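Local coordinates for type VI secretion system component (Escherichia coli O6, PDB 2P5Z), which is a type VI secretion component resembling the phage T4 tail proteins gp27 and gp5, and probably forms part of the spike that pierces target membranes, at residues 125-130 and 160-165; 425-430 and 462-467; 178-183 and 375-380; 116-121 and 170-175. All coordinates share one frame; numbering follows the deposited sequence. Where two conformers were deposited one is given.

Contact 1 (125-130 and 160-165)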
loop_
_atom_site.group_PDB
_atom_site.type_symbol
_atom_site.label_atom_id
_atom_site.label_comp_id
_atom_site.label_asym_id
_atom_site.label_seq_id
_atom_site.Cartn_x
_atom_site.Cartn_y
_atom_site.Cartn_z
ATOM N N ILE A 125 -9.190 26.216 -6.700
ATOM C CA ILE A 125 -10.643 26.147 -6.495
ATOM C C ILE A 125 -11.324 26.657 -7.759
ATOM O O ILE A 125 -11.090 27.782 -8.194
ATOM C CB ILE A 125 -11.097 26.961 -5.250
ATOM C CG1 ILE A 125 -10.466 26.390 -3.989
ATOM C CG2 ILE A 125 -12.611 26.950 -5.089
ATOM C CD1 ILE A 125 -10.132 27.441 -2.972
ATOM N N TYR A 126 -12.151 25.817 -8.356
ATOM C CA TYR A 126 -12.741 26.109 -9.646
ATOM C C TYR A 126 -14.141 26.514 -9.334
ATOM O O TYR A 126 -14.782 25.906 -8.486
ATOM C CB TYR A 126 -12.704 24.880 -10.583
ATOM C CG TYR A 126 -11.291 24.501 -11.005
ATOM C CD1 TYR A 126 -10.523 23.610 -10.243
ATOM C CD2 TYR A 126 -10.711 25.057 -12.141
ATOM C CE1 TYR A 126 -9.232 23.290 -10.606
ATOM C CE2 TYR A 126 -9.413 24.736 -12.517
ATOM C CZ TYR A 126 -8.686 23.853 -11.746
ATOM O OH TYR A 126 -7.400 23.542 -12.110
ATOM N N GLN A 127 -14.604 27.552 -10.021
ATOM C CA GLN A 127 -15.776 28.310 -9.610
ATOM C C GLN A 127 -16.830 28.252 -10.716
ATOM O O GLN A 127 -16.554 28.680 -11.826
ATOM C CB GLN A 127 -15.317 29.754 -9.323
ATOM C CG GLN A 127 -16.265 30.615 -8.511
ATOM C CD GLN A 127 -16.327 30.216 -7.045
ATOM O OE1 GLN A 127 -15.300 29.910 -6.419
ATOM N NE2 GLN A 127 -17.539 30.231 -6.482
ATOM N N ASN A 128 -18.009 27.706 -10.421
ATOM C CA ASN A 128 -19.151 27.650 -11.379
ATOM C C ASN A 128 -18.874 26.924 -12.688
ATOM O O ASN A 128 -19.122 27.453 -13.773
ATOM C CB ASN A 128 -19.764 29.038 -11.677
ATOM C CG ASN A 128 -20.068 29.819 -10.424
ATOM O OD1 ASN A 128 -19.489 30.892 -10.200
ATOM N ND2 ASN A 128 -20.946 29.273 -9.572
ATOM N N GLN A 129 -18.322 25.722 -12.597
ATOM C CA GLN A 129 -18.069 24.950 -13.799
ATOM C C GLN A 129 -18.733 23.604 -13.724
ATOM O O GLN A 129 -19.114 23.145 -12.649
ATOM C CB GLN A 129 -16.583 24.781 -14.027
ATOM C CG GLN A 129 -15.721 25.966 -13.667
ATOM C CD GLN A 129 -15.598 26.957 -14.795
ATOM O OE1 GLN A 129 -14.575 27.012 -15.464
ATOM N NE2 GLN A 129 -16.646 27.742 -15.023
ATOM N N THR A 130 -18.899 22.987 -14.886
ATOM C CA THR A 130 -19.227 21.565 -14.963
ATOM C C THR A 130 -17.913 20.800 -14.888
ATOM O O THR A 130 -16.832 21.385 -15.126
ATOM C CB THR A 130 -19.843 21.242 -16.299
ATOM O OG1 THR A 130 -18.848 21.444 -17.315
ATOM C CG2 THR A 130 -21.016 22.161 -16.557
ATOM N N ALA A 160 -23.607 22.586 -13.476
ATOM C CA ALA A 160 -22.536 23.444 -13.004
ATOM C C ALA A 160 -22.344 23.157 -11.512
ATOM O O ALA A 160 -23.303 22.881 -10.789
ATOM C CB ALA A 160 -22.863 24.904 -13.246
ATOM N N ARG A 161 -21.095 23.149 -11.075
ATOM C CA ARG A 161 -20.796 22.963 -9.672
ATOM C C ARG A 161 -20.341 24.308 -9.170
ATOM O O ARG A 161 -19.604 25.009 -9.847
ATOM C CB ARG A 161 -19.666 21.957 -9.497
ATOM C CG ARG A 161 -19.945 20.576 -10.039
ATOM C CD ARG A 161 -20.352 19.628 -8.936
ATOM N NE ARG A 161 -20.276 18.242 -9.387
ATOM C CZ ARG A 161 -19.191 17.479 -9.286
ATOM N NH1 ARG A 161 -18.081 17.961 -8.742
ATOM N NH2 ARG A 161 -19.219 16.229 -9.726
ATOM N N GLU A 162 -20.778 24.673 -7.982
ATOM C CA GLU A 162 -20.472 25.989 -7.480
ATOM C C GLU A 162 -18.983 26.140 -7.232
ATOM O O GLU A 162 -18.348 27.012 -7.812
ATOM C CB GLU A 162 -21.266 26.264 -6.210
ATOM C CG GLU A 162 -21.356 27.731 -5.892
ATOM C CD GLU A 162 -21.425 28.002 -4.406
ATOM O OE1 GLU A 162 -21.985 27.161 -3.657
ATOM O OE2 GLU A 162 -20.924 29.074 -3.987
ATOM N N GLN A 163 -18.434 25.285 -6.375
ATOM C CA GLN A 163 -17.006 25.273 -6.088
ATOM C C GLN A 163 -16.458 23.838 -6.121
ATOM O O GLN A 163 -17.091 22.908 -5.622
ATOM C CB GLN A 163 -16.706 25.898 -4.722
ATOM C CG GLN A 163 -17.200 27.308 -4.555
ATOM C CD GLN A 163 -16.702 27.966 -3.290
ATOM O OE1 GLN A 163 -15.876 28.876 -3.341
ATOM N NE2 GLN A 163 -17.204 27.520 -2.154
ATOM N N VAL A 164 -15.275 23.663 -6.705
ATOM C CA VAL A 164 -14.634 22.353 -6.770
ATOM C C VAL A 164 -13.172 22.540 -6.440
ATOM O O VAL A 164 -12.472 23.286 -7.124
ATOM C CB VAL A 164 -14.762 21.713 -8.171
ATOM C CG1 VAL A 164 -13.798 20.508 -8.321
ATOM C CG2 VAL A 164 -16.200 21.273 -8.445
ATOM N N MET A 165 -12.721 21.888 -5.374
ATOM C CA MET A 165 -11.337 22.021 -4.912
ATOM C C MET A 165 -10.381 20.923 -5.442
ATOM O O MET A 165 -10.692 19.728 -5.401
ATOM C CB MET A 165 -11.304 22.002 -3.380
ATOM C CG MET A 165 -10.098 22.716 -2.806
ATOM S SD MET A 165 -9.909 22.584 -1.014
ATOM C CE MET A 165 -9.298 24.209 -0.719
#
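Tyr126 and Val164 bond to each other twice through their backbones. Tyr126 N gives to Val164 O at 2.8 Å, and Val164 N gives back to Tyr126 O at 2.9 Å. At the corner, Asn128 N bonds to Glu162 O at 2.7 Å. Pairing resumes beyond it, where Arg161 N bonds to Gln129 O and the return bond from Gln129 N is weak. Apolar contacts lie on both faces. On one, Met165 has CG anti to its backbone N (chi1 -155°). The thioether chain runs across Ile125, with Met165 CG 3.9 Å from Ile125 CG1 and Met165 CE 4.0 Å from Ile125 CD1. On the other face, Tyr126 and Val164 lie against helices 131-140 and 171-182, through Ile138, Phe174 and Leu178. Among the polar side chains, Gln127 and Gln163 lie side by side with their amide planes 58° apart. Gln163 OE1 is held by Trp428 N. Gln129 NE2 turns back to Asn128 O at 2.8 Å, from above the carbonyl plane. Trp420, Leu427 and Trp428 of the OB domain meet the Ile125 face, and Tyr126 also reaches Tyr424 and Lys421. The arrangement is a two-stranded antiparallel ribbon packed on helices and the OB domain.

Contact 2 (425-430 and 462-467)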
loop_
_atom_site.group_PDB
_atom_site.type_symbol
_atom_site.label_atom_id
_atom_site.label_comp_id
_atom_site.label_asym_id
_atom_site.label_seq_id
_atom_site.Cartn_x
_atom_site.Cartn_y
_atom_site.Cartn_z
ATOM N N GLU A 425 -7.587 30.995 -5.833
ATOM C CA GLU A 425 -7.257 30.918 -4.414
ATOM C C GLU A 425 -8.440 31.266 -3.530
ATOM O O GLU A 425 -8.319 31.272 -2.310
ATOM C CB GLU A 425 -6.111 31.876 -4.060
ATOM C CG GLU A 425 -5.074 32.112 -5.155
ATOM C CD GLU A 425 -5.398 33.301 -6.063
ATOM O OE1 GLU A 425 -6.382 34.022 -5.774
ATOM O OE2 GLU A 425 -4.672 33.499 -7.069
ATOM N N SER A 426 -9.583 31.590 -4.119
ATOM C CA SER A 426 -10.632 32.152 -3.287
ATOM C C SER A 426 -11.831 31.223 -3.099
ATOM O O SER A 426 -12.214 30.478 -3.999
ATOM C CB SER A 426 -10.992 33.576 -3.743
ATOM O OG SER A 426 -12.159 33.614 -4.537
ATOM N N LEU A 427 -12.424 31.278 -1.914
ATOM C CA LEU A 427 -13.326 30.241 -1.463
ATOM C C LEU A 427 -14.514 30.849 -0.728
ATOM O O LEU A 427 -14.331 31.678 0.164
ATOM C CB LEU A 427 -12.542 29.329 -0.521
ATOM C CG LEU A 427 -12.886 27.870 -0.237
ATOM C CD1 LEU A 427 -13.595 27.780 1.059
ATOM C CD2 LEU A 427 -13.681 27.201 -1.349
ATOM N N TRP A 428 -15.725 30.434 -1.101
ATOM C CA TRP A 428 -16.957 30.929 -0.483
ATOM C C TRP A 428 -17.385 30.037 0.661
ATOM O O TRP A 428 -17.793 28.904 0.448
ATOM C CB TRP A 428 -18.080 31.036 -1.518
ATOM C CG TRP A 428 -17.929 32.232 -2.385
ATOM C CD1 TRP A 428 -17.378 32.282 -3.632
ATOM C CD2 TRP A 428 -18.298 33.577 -2.053
ATOM N NE1 TRP A 428 -17.388 33.573 -4.105
ATOM C CE2 TRP A 428 -17.952 34.389 -3.158
ATOM C CE3 TRP A 428 -18.894 34.176 -0.930
ATOM C CZ2 TRP A 428 -18.188 35.767 -3.175
ATOM C CZ3 TRP A 428 -19.124 35.545 -0.947
ATOM C CH2 TRP A 428 -18.776 36.324 -2.065
ATOM N N VAL A 429 -17.325 30.556 1.881
ATOM C CA VAL A 429 -17.392 29.679 3.042
ATOM C C VAL A 429 -18.239 30.203 4.226
ATOM O O VAL A 429 -18.286 31.402 4.494
ATOM C CB VAL A 429 -15.941 29.264 3.438
ATOM C CG1 VAL A 429 -15.211 30.343 4.233
ATOM C CG2 VAL A 429 -15.912 27.942 4.124
ATOM N N ARG A 430 -18.932 29.295 4.910
ATOM C CA ARG A 430 -19.738 29.652 6.079
ATOM C C ARG A 430 -18.992 29.390 7.375
ATOM O O ARG A 430 -18.507 28.288 7.599
ATOM C CB ARG A 430 -21.059 28.882 6.084
ATOM C CG ARG A 430 -22.033 29.367 5.040
ATOM C CD ARG A 430 -23.440 28.858 5.271
ATOM N NE ARG A 430 -24.328 29.244 4.176
ATOM C CZ ARG A 430 -25.638 29.016 4.151
ATOM N NH1 ARG A 430 -26.236 28.403 5.166
ATOM N NH2 ARG A 430 -26.354 29.405 3.106
ATOM N N ASP A 462 -14.858 19.368 -0.662
ATOM C CA ASP A 462 -15.958 20.173 -1.178
ATOM C C ASP A 462 -17.040 20.447 -0.126
ATOM O O ASP A 462 -18.181 20.786 -0.449
ATOM C CB ASP A 462 -16.544 19.542 -2.440
ATOM C CG ASP A 462 -15.535 19.492 -3.593
ATOM O OD1 ASP A 462 -14.711 20.441 -3.748
ATOM O OD2 ASP A 462 -15.564 18.481 -4.341
ATOM N N ARG A 463 -16.672 20.318 1.143
ATOM C CA ARG A 463 -17.561 20.738 2.215
ATOM C C ARG A 463 -16.851 21.616 3.238
ATOM O O ARG A 463 -16.763 21.241 4.408
ATOM C CB ARG A 463 -18.125 19.527 2.939
ATOM C CG ARG A 463 -19.161 18.724 2.200
ATOM C CD ARG A 463 -19.551 17.606 3.125
ATOM N NE ARG A 463 -20.729 16.864 2.708
ATOM C CZ ARG A 463 -21.324 15.945 3.467
ATOM N NH1 ARG A 463 -20.856 15.672 4.678
ATOM N NH2 ARG A 463 -22.391 15.299 3.014
ATOM N N PRO A 464 -16.359 22.795 2.821
ATOM C CA PRO A 464 -15.594 23.546 3.794
ATOM C C PRO A 464 -16.452 24.451 4.680
ATOM O O PRO A 464 -17.532 24.905 4.275
ATOM C CB PRO A 464 -14.681 24.395 2.917
ATOM C CG PRO A 464 -15.445 24.594 1.670
ATOM C CD PRO A 464 -16.452 23.510 1.538
ATOM N N TYR A 465 -15.961 24.716 5.884
ATOM C CA TYR A 465 -16.610 25.656 6.769
ATOM C C TYR A 465 -15.566 26.320 7.648
ATOM O O TYR A 465 -14.434 25.838 7.743
ATOM C CB TYR A 465 -17.729 24.997 7.591
ATOM C CG TYR A 465 -17.261 23.991 8.604
ATOM C CD1 TYR A 465 -17.183 22.633 8.282
ATOM C CD2 TYR A 465 -16.910 24.386 9.899
ATOM C CE1 TYR A 465 -16.746 21.705 9.219
ATOM C CE2 TYR A 465 -16.473 23.468 10.838
ATOM C CZ TYR A 465 -16.396 22.129 10.493
ATOM O OH TYR A 465 -15.953 21.230 11.430
ATOM N N ILE A 466 -15.951 27.425 8.291
ATOM C CA ILE A 466 -15.071 28.133 9.238
ATOM C C ILE A 466 -15.144 27.494 10.623
ATOM O O ILE A 466 -16.230 27.318 11.164
ATOM C CB ILE A 466 -15.435 29.631 9.326
ATOM C CG1 ILE A 466 -15.527 30.214 7.916
ATOM C CG2 ILE A 466 -14.414 30.394 10.140
ATOM C CD1 ILE A 466 -15.424 31.709 7.848
ATOM N N ALA A 467 -13.993 27.141 11.188
ATOM C CA ALA A 467 -13.984 26.409 12.454
ATOM C C ALA A 467 -14.134 27.192 13.789
ATOM O O ALA A 467 -14.997 26.798 14.566
ATOM C CB ALA A 467 -12.857 25.334 12.508
#
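Val429 and Leu427 make a mainly apolar contact with Pro464 and Ile466, where the two outermost strands of the five-stranded OB sheet come together. The strands cross steeply, at 76°, and their axes come no closer than 7.0 Å. Side chains therefore do most of the joining. Leu427 CD1 rests on the proline ring, 3.7 Å from Pro464 CG. The two branches of Val429 divide the work. CG2 lies anti to the backbone N and packs 3.9 Å from Pro464 CB. CG1, between the backbone N and the carbonyl carbon (chi1 80°), turns to Ile466 and meets Ile466 CG1 at 3.7 Å. Ile454 and Val411 line the same interior. One backbone bond links the segments. Ile466 N gives to Arg430 O at 2.8 Å, nearly straight at 171°, but from above the carbonyl plane. Arg430 starts out away from the other strand and forms a salt bridge with Asp406. The Tyr465 ring turns off the contact, and Tyr465 packs on Thr386 of a second subunit. Along the chain, 426-429 is the third strand of this sheet and 464-469 the fifth. Their meeting closes it, as is typical of the OB-fold barrel.

Contact 3 (178-183 and 375-380)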
loop_
_atom_site.group_PDB
_atom_site.type_symbol
_atom_site.label_atom_id
_atom_site.label_comp_id
_atom_site.label_asym_id
_atom_site.label_seq_id
_atom_site.Cartn_x
_atom_site.Cartn_y
_atom_site.Cartn_z
ATOM N N LEU A 178 -12.489 13.304 -11.061
ATOM C CA LEU A 178 -13.710 14.027 -11.418
ATOM C C LEU A 178 -14.517 13.299 -12.469
ATOM O O LEU A 178 -15.739 13.168 -12.327
ATOM C CB LEU A 178 -13.425 15.454 -11.918
ATOM C CG LEU A 178 -12.830 16.585 -11.064
ATOM C CD1 LEU A 178 -13.020 17.879 -11.793
ATOM C CD2 LEU A 178 -13.415 16.679 -9.669
ATOM N N LEU A 179 -13.840 12.828 -13.520
ATOM C CA LEU A 179 -14.508 12.060 -14.568
ATOM C C LEU A 179 -15.089 10.751 -14.034
ATOM O O LEU A 179 -16.205 10.371 -14.392
ATOM C CB LEU A 179 -13.554 11.767 -15.699
ATOM C CG LEU A 179 -12.972 12.973 -16.436
ATOM C CD1 LEU A 179 -11.887 12.467 -17.362
ATOM C CD2 LEU A 179 -14.036 13.739 -17.211
ATOM N N SER A 180 -14.362 10.081 -13.143
ATOM C CA SER A 180 -14.831 8.775 -12.682
ATOM C C SER A 180 -16.016 8.857 -11.725
ATOM O O SER A 180 -16.899 7.986 -11.769
ATOM C CB SER A 180 -13.713 7.952 -12.052
ATOM O OG SER A 180 -13.473 8.382 -10.729
ATOM N N GLU A 181 -16.025 9.893 -10.877
ATOM C CA GLU A 181 -17.087 10.101 -9.886
ATOM C C GLU A 181 -18.430 10.296 -10.575
ATOM O O GLU A 181 -19.472 9.943 -10.040
ATOM C CB GLU A 181 -16.758 11.290 -8.974
ATOM C CG GLU A 181 -16.064 10.911 -7.662
ATOM C CD GLU A 181 -15.192 12.019 -7.074
ATOM O OE1 GLU A 181 -15.128 13.116 -7.647
ATOM O OE2 GLU A 181 -14.539 11.780 -6.037
ATOM N N VAL A 182 -18.374 10.802 -11.797
ATOM C CA VAL A 182 -19.543 11.108 -12.590
ATOM C C VAL A 182 -19.661 10.092 -13.751
ATOM O O VAL A 182 -20.635 10.084 -14.514
ATOM C CB VAL A 182 -19.392 12.578 -13.038
ATOM C CG1 VAL A 182 -19.203 12.719 -14.523
ATOM C CG2 VAL A 182 -20.496 13.451 -12.468
ATOM N N GLY A 183 -18.662 9.210 -13.855
ATOM C CA GLY A 183 -18.726 8.079 -14.774
ATOM C C GLY A 183 -18.443 8.387 -16.233
ATOM O O GLY A 183 -18.930 7.683 -17.120
ATOM N N PRO A 375 -15.306 3.666 -15.315
ATOM C CA PRO A 375 -13.976 3.466 -14.755
ATOM C C PRO A 375 -14.003 3.284 -13.254
ATOM O O PRO A 375 -15.004 3.588 -12.610
ATOM C CB PRO A 375 -13.242 4.777 -15.092
ATOM C CG PRO A 375 -14.154 5.543 -15.977
ATOM C CD PRO A 375 -15.526 5.063 -15.712
ATOM N N ALA A 376 -12.897 2.795 -12.707
ATOM C CA ALA A 376 -12.739 2.706 -11.275
ATOM C C ALA A 376 -12.762 4.105 -10.640
ATOM O O ALA A 376 -12.227 5.081 -11.180
ATOM C CB ALA A 376 -11.436 1.956 -10.914
ATOM N N LEU A 377 -13.416 4.165 -9.490
ATOM C CA LEU A 377 -13.592 5.351 -8.695
ATOM C C LEU A 377 -12.252 5.680 -8.030
ATOM O O LEU A 377 -11.748 4.877 -7.257
ATOM C CB LEU A 377 -14.639 4.991 -7.649
ATOM C CG LEU A 377 -15.549 5.925 -6.863
ATOM C CD1 LEU A 377 -14.849 6.378 -5.585
ATOM C CD2 LEU A 377 -16.014 7.084 -7.723
ATOM N N ILE A 378 -11.665 6.835 -8.355
ATOM C CA ILE A 378 -10.459 7.300 -7.673
ATOM C C ILE A 378 -10.889 7.982 -6.375
ATOM O O ILE A 378 -11.696 8.914 -6.399
ATOM C CB ILE A 378 -9.636 8.282 -8.556
ATOM C CG1 ILE A 378 -8.970 7.549 -9.716
ATOM C CG2 ILE A 378 -8.524 8.952 -7.786
ATOM C CD1 ILE A 378 -9.679 7.711 -10.998
ATOM N N PRO A 379 -10.369 7.513 -5.232
ATOM C CA PRO A 379 -10.757 8.038 -3.917
ATOM C C PRO A 379 -10.477 9.529 -3.749
ATOM O O PRO A 379 -9.508 10.054 -4.311
ATOM C CB PRO A 379 -9.876 7.239 -2.942
ATOM C CG PRO A 379 -8.753 6.708 -3.773
ATOM C CD PRO A 379 -9.352 6.455 -5.127
ATOM N N ARG A 380 -11.337 10.198 -2.982
ATOM C CA ARG A 380 -11.189 11.620 -2.689
ATOM C C ARG A 380 -10.026 11.850 -1.741
ATOM O O ARG A 380 -9.734 10.999 -0.913
ATOM C CB ARG A 380 -12.483 12.152 -2.083
ATOM C CG ARG A 380 -13.277 12.945 -3.073
ATOM C CD ARG A 380 -14.710 13.179 -2.660
ATOM N NE ARG A 380 -15.408 13.804 -3.774
ATOM C CZ ARG A 380 -15.476 15.120 -3.968
ATOM N NH1 ARG A 380 -14.915 15.962 -3.111
ATOM N NH2 ARG A 380 -16.116 15.605 -5.023
HETATM O O HOH W 1 -17.199 5.146 -12.610
#
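Ser180 is buried on the tight side of this contact, packed against the extended segment from Pro375 to Ile378. Ser180 CB lies 3.3 Å from Ala376 O. Its hydroxyl sits between the backbone N and the carbonyl carbon (chi1 79°). There it bonds back to Arg177 O of its own helix and accepts a long, weak bond from Ile378 N, 3.4 Å from Ser180 OG. The end of Ile378 also reaches the serine, with Ile378 CD1 3.9 Å from Ser180 OG. A water spans the backbones, giving to Ser180 O at 3.0 Å and to Pro375 O at 2.7 Å. Arg305 bonds to Ser180 O as well. The outer side is looser. The exposed Leu377 touches with one methyl, CD2, 3.8 Å from Glu181 CG. Beyond it, Glu181 OE2 and Arg380 NE form a salt bridge at 3.2 Å, but its hydrogen bond is weak and bent. Glu181 has two conformers, so this pairing is doubtful. The firmer acidic partner of Arg380 is Asp462, through NH1. The helix ends here in a Schellman motif with Gly183, at positive phi, as its C-prime residue, and an extended linker runs past that end toward the OB domain.

Contact 4 (116-121 and 170-175)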
loop_
_atom_site.group_PDB
_atom_site.type_symbol
_atom_site.label_atom_id
_atom_site.label_comp_id
_atom_site.label_asym_id
_atom_site.label_seq_id
_atom_site.Cartn_x
_atom_site.Cartn_y
_atom_site.Cartn_z
ATOM N N LEU A 116 1.601 13.577 -19.106
ATOM C CA LEU A 116 2.404 14.649 -18.523
ATOM C C LEU A 116 1.670 15.479 -17.472
ATOM O O LEU A 116 2.322 16.176 -16.711
ATOM C CB LEU A 116 2.985 15.564 -19.590
ATOM C CG LEU A 116 3.917 14.898 -20.588
ATOM C CD1 LEU A 116 4.193 15.903 -21.699
ATOM C CD2 LEU A 116 5.221 14.406 -19.920
ATOM N N LEU A 117 0.336 15.353 -17.393
ATOM C CA LEU A 117 -0.453 15.967 -16.312
ATOM C C LEU A 117 -0.052 15.494 -14.914
ATOM O O LEU A 117 -0.480 16.064 -13.920
ATOM C CB LEU A 117 -1.954 15.711 -16.443
ATOM C CG LEU A 117 -2.865 15.922 -17.652
ATOM C CD1 LEU A 117 -4.198 16.471 -17.191
ATOM C CD2 LEU A 117 -2.253 16.744 -18.793
ATOM N N THR A 118 0.756 14.448 -14.840
ATOM C CA THR A 118 1.240 13.918 -13.572
ATOM C C THR A 118 2.371 14.806 -13.065
ATOM O O THR A 118 2.697 14.797 -11.892
ATOM C CB THR A 118 1.643 12.434 -13.768
ATOM O OG1 THR A 118 0.445 11.678 -13.979
ATOM C CG2 THR A 118 2.371 11.844 -12.590
ATOM N N ARG A 119 2.926 15.620 -13.953
ATOM C CA ARG A 119 4.057 16.455 -13.604
ATOM C C ARG A 119 3.709 17.791 -12.937
ATOM O O ARG A 119 4.605 18.493 -12.483
ATOM C CB ARG A 119 4.978 16.649 -14.814
ATOM C CG ARG A 119 6.218 15.751 -14.781
ATOM C CD ARG A 119 6.908 15.625 -16.142
ATOM N NE ARG A 119 6.960 16.868 -16.927
ATOM C CZ ARG A 119 7.923 17.785 -16.840
ATOM N NH1 ARG A 119 8.926 17.634 -15.979
ATOM N NH2 ARG A 119 7.873 18.868 -17.608
ATOM N N SER A 120 2.424 18.128 -12.848
ATOM C CA SER A 120 2.019 19.373 -12.199
ATOM C C SER A 120 0.966 19.166 -11.124
ATOM O O SER A 120 -0.082 18.564 -11.391
ATOM C CB SER A 120 1.537 20.411 -13.220
ATOM O OG SER A 120 0.219 20.149 -13.649
ATOM N N ARG A 121 1.254 19.669 -9.921
ATOM C CA ARG A 121 0.379 19.476 -8.761
ATOM C C ARG A 121 0.105 20.752 -7.960
ATOM O O ARG A 121 0.560 20.907 -6.826
ATOM C CB ARG A 121 0.889 18.352 -7.831
ATOM C CG ARG A 121 2.369 18.402 -7.408
ATOM C CD ARG A 121 2.810 17.148 -6.603
ATOM N NE ARG A 121 1.769 16.598 -5.720
ATOM C CZ ARG A 121 1.224 15.382 -5.855
ATOM N NH1 ARG A 121 1.615 14.575 -6.835
ATOM N NH2 ARG A 121 0.289 14.963 -5.009
ATOM N N ASP A 170 -2.131 15.691 -8.285
ATOM C CA ASP A 170 -1.572 16.083 -9.566
ATOM C C ASP A 170 -2.737 16.237 -10.538
ATOM O O ASP A 170 -3.846 15.735 -10.277
ATOM C CB ASP A 170 -0.559 15.045 -10.067
ATOM C CG ASP A 170 -1.167 13.653 -10.200
ATOM O OD1 ASP A 170 -1.661 13.308 -11.292
ATOM O OD2 ASP A 170 -1.213 12.917 -9.196
ATOM N N ASP A 171 -2.505 16.926 -11.649
ATOM C CA ASP A 171 -3.586 17.183 -12.590
ATOM C C ASP A 171 -4.242 15.911 -13.108
ATOM O O ASP A 171 -5.461 15.884 -13.234
ATOM C CB ASP A 171 -3.119 18.056 -13.757
ATOM C CG ASP A 171 -2.843 19.497 -13.352
ATOM O OD1 ASP A 171 -3.352 19.936 -12.303
ATOM O OD2 ASP A 171 -2.114 20.195 -14.097
ATOM N N LEU A 172 -3.455 14.854 -13.361
ATOM C CA LEU A 172 -4.013 13.594 -13.876
ATOM C C LEU A 172 -4.942 12.930 -12.876
ATOM O O LEU A 172 -6.044 12.529 -13.234
ATOM C CB LEU A 172 -2.920 12.601 -14.328
ATOM C CG LEU A 172 -3.421 11.321 -15.041
ATOM C CD1 LEU A 172 -4.394 11.648 -16.183
ATOM C CD2 LEU A 172 -2.289 10.450 -15.547
ATOM N N THR A 173 -4.507 12.834 -11.625
ATOM C CA THR A 173 -5.320 12.228 -10.593
ATOM C C THR A 173 -6.619 13.010 -10.423
ATOM O O THR A 173 -7.713 12.409 -10.409
ATOM C CB THR A 173 -4.570 12.166 -9.275
ATOM O OG1 THR A 173 -3.325 11.499 -9.484
ATOM C CG2 THR A 173 -5.384 11.423 -8.202
ATOM N N PHE A 174 -6.491 14.344 -10.368
ATOM C CA PHE A 174 -7.639 15.236 -10.180
ATOM C C PHE A 174 -8.687 15.067 -11.270
ATOM O O PHE A 174 -9.881 14.837 -10.980
ATOM C CB PHE A 174 -7.177 16.697 -10.132
ATOM C CG PHE A 174 -8.297 17.683 -9.930
ATOM C CD1 PHE A 174 -9.167 17.564 -8.841
ATOM C CD2 PHE A 174 -8.482 18.728 -10.822
ATOM C CE1 PHE A 174 -10.202 18.450 -8.663
ATOM C CE2 PHE A 174 -9.514 19.637 -10.638
ATOM C CZ PHE A 174 -10.374 19.498 -9.562
ATOM N N VAL A 175 -8.222 15.158 -12.515
ATOM C CA VAL A 175 -9.085 15.019 -13.679
ATOM C C VAL A 175 -9.768 13.655 -13.721
ATOM O O VAL A 175 -10.989 13.574 -13.915
ATOM C CB VAL A 175 -8.300 15.305 -14.980
ATOM C CG1 VAL A 175 -9.012 14.740 -16.191
ATOM C CG2 VAL A 175 -8.087 16.827 -15.147
HETATM O O HOH W 2 -1.498 13.155 -6.357
#
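Ser120 O is approached by two groups from the start of helix 171-182. Asp171 N bonds to it at 2.9 Å, nearly along the C=O axis, and Asp170 CA makes a C-H...O contact at 3.4 Å. A second bond of the helix start runs from Leu172 N to Leu117 O at 3.3 Å, the donor 72° out of the carbonyl plane. Two successive N-H groups of the first turn thus find acceptors in segment 116-121. The third is capped from within: Asp170 OD1 accepts from Thr173 N at 2.9 Å, and Asp170 OD2 accepts from Thr173 OG1. The two bonds hold the carboxylate of Asp170 in place. Arg121 lies over Asp170 with one guanidinium face toward Asp170 N. A water accepts from Arg121 NH2 at 2.9 Å and from Asp170 N. Arg121 NH1 and Asp170 OD2 lie beyond salt-bridge distance, with the oxygen well out of the guanidinium plane. The side chain of Asp171 is bound to His143 and Gln166. On the apolar side Leu117 has CG anti to the carbonyl carbon (chi1 -51°), which brings Leu117 CD1 to 4.4 Å from Val175 CG2. Leu117 CB lies 3.9 Å from Leu172 CB. Ile138 closes in on Leu117 and Val175. Thr118 OG1 sits 3.4 Å from Leu172 CD2, at the exposed edge. An aspartate N-cap thus starts a helix docked on the end of a 3-10 turn and the loop after it.

Contacts 3 and 4 sit at the two ends of helix 171-182, their centres about 11 and 10 Å from the chain centre. The N-terminal end is held by backbone and capping bonds, the C-terminal end by a serine, a water and weaker polar links. Contact 1 lies farther out. It pairs strand 124-127 with strand 161-166, the latter just before this helix, and Phe174 packs on it. Its chemistry is mostly backbone hydrogen bonding, interrupted at a corner. Contact 2 is the most peripheral, in the OB domain, and is chiefly apolar. All four are partly buried. Asp462 of contact 2 bonds to Met165 N of contact 1 and forms a salt bridge with Arg380 in the linker of contact 3.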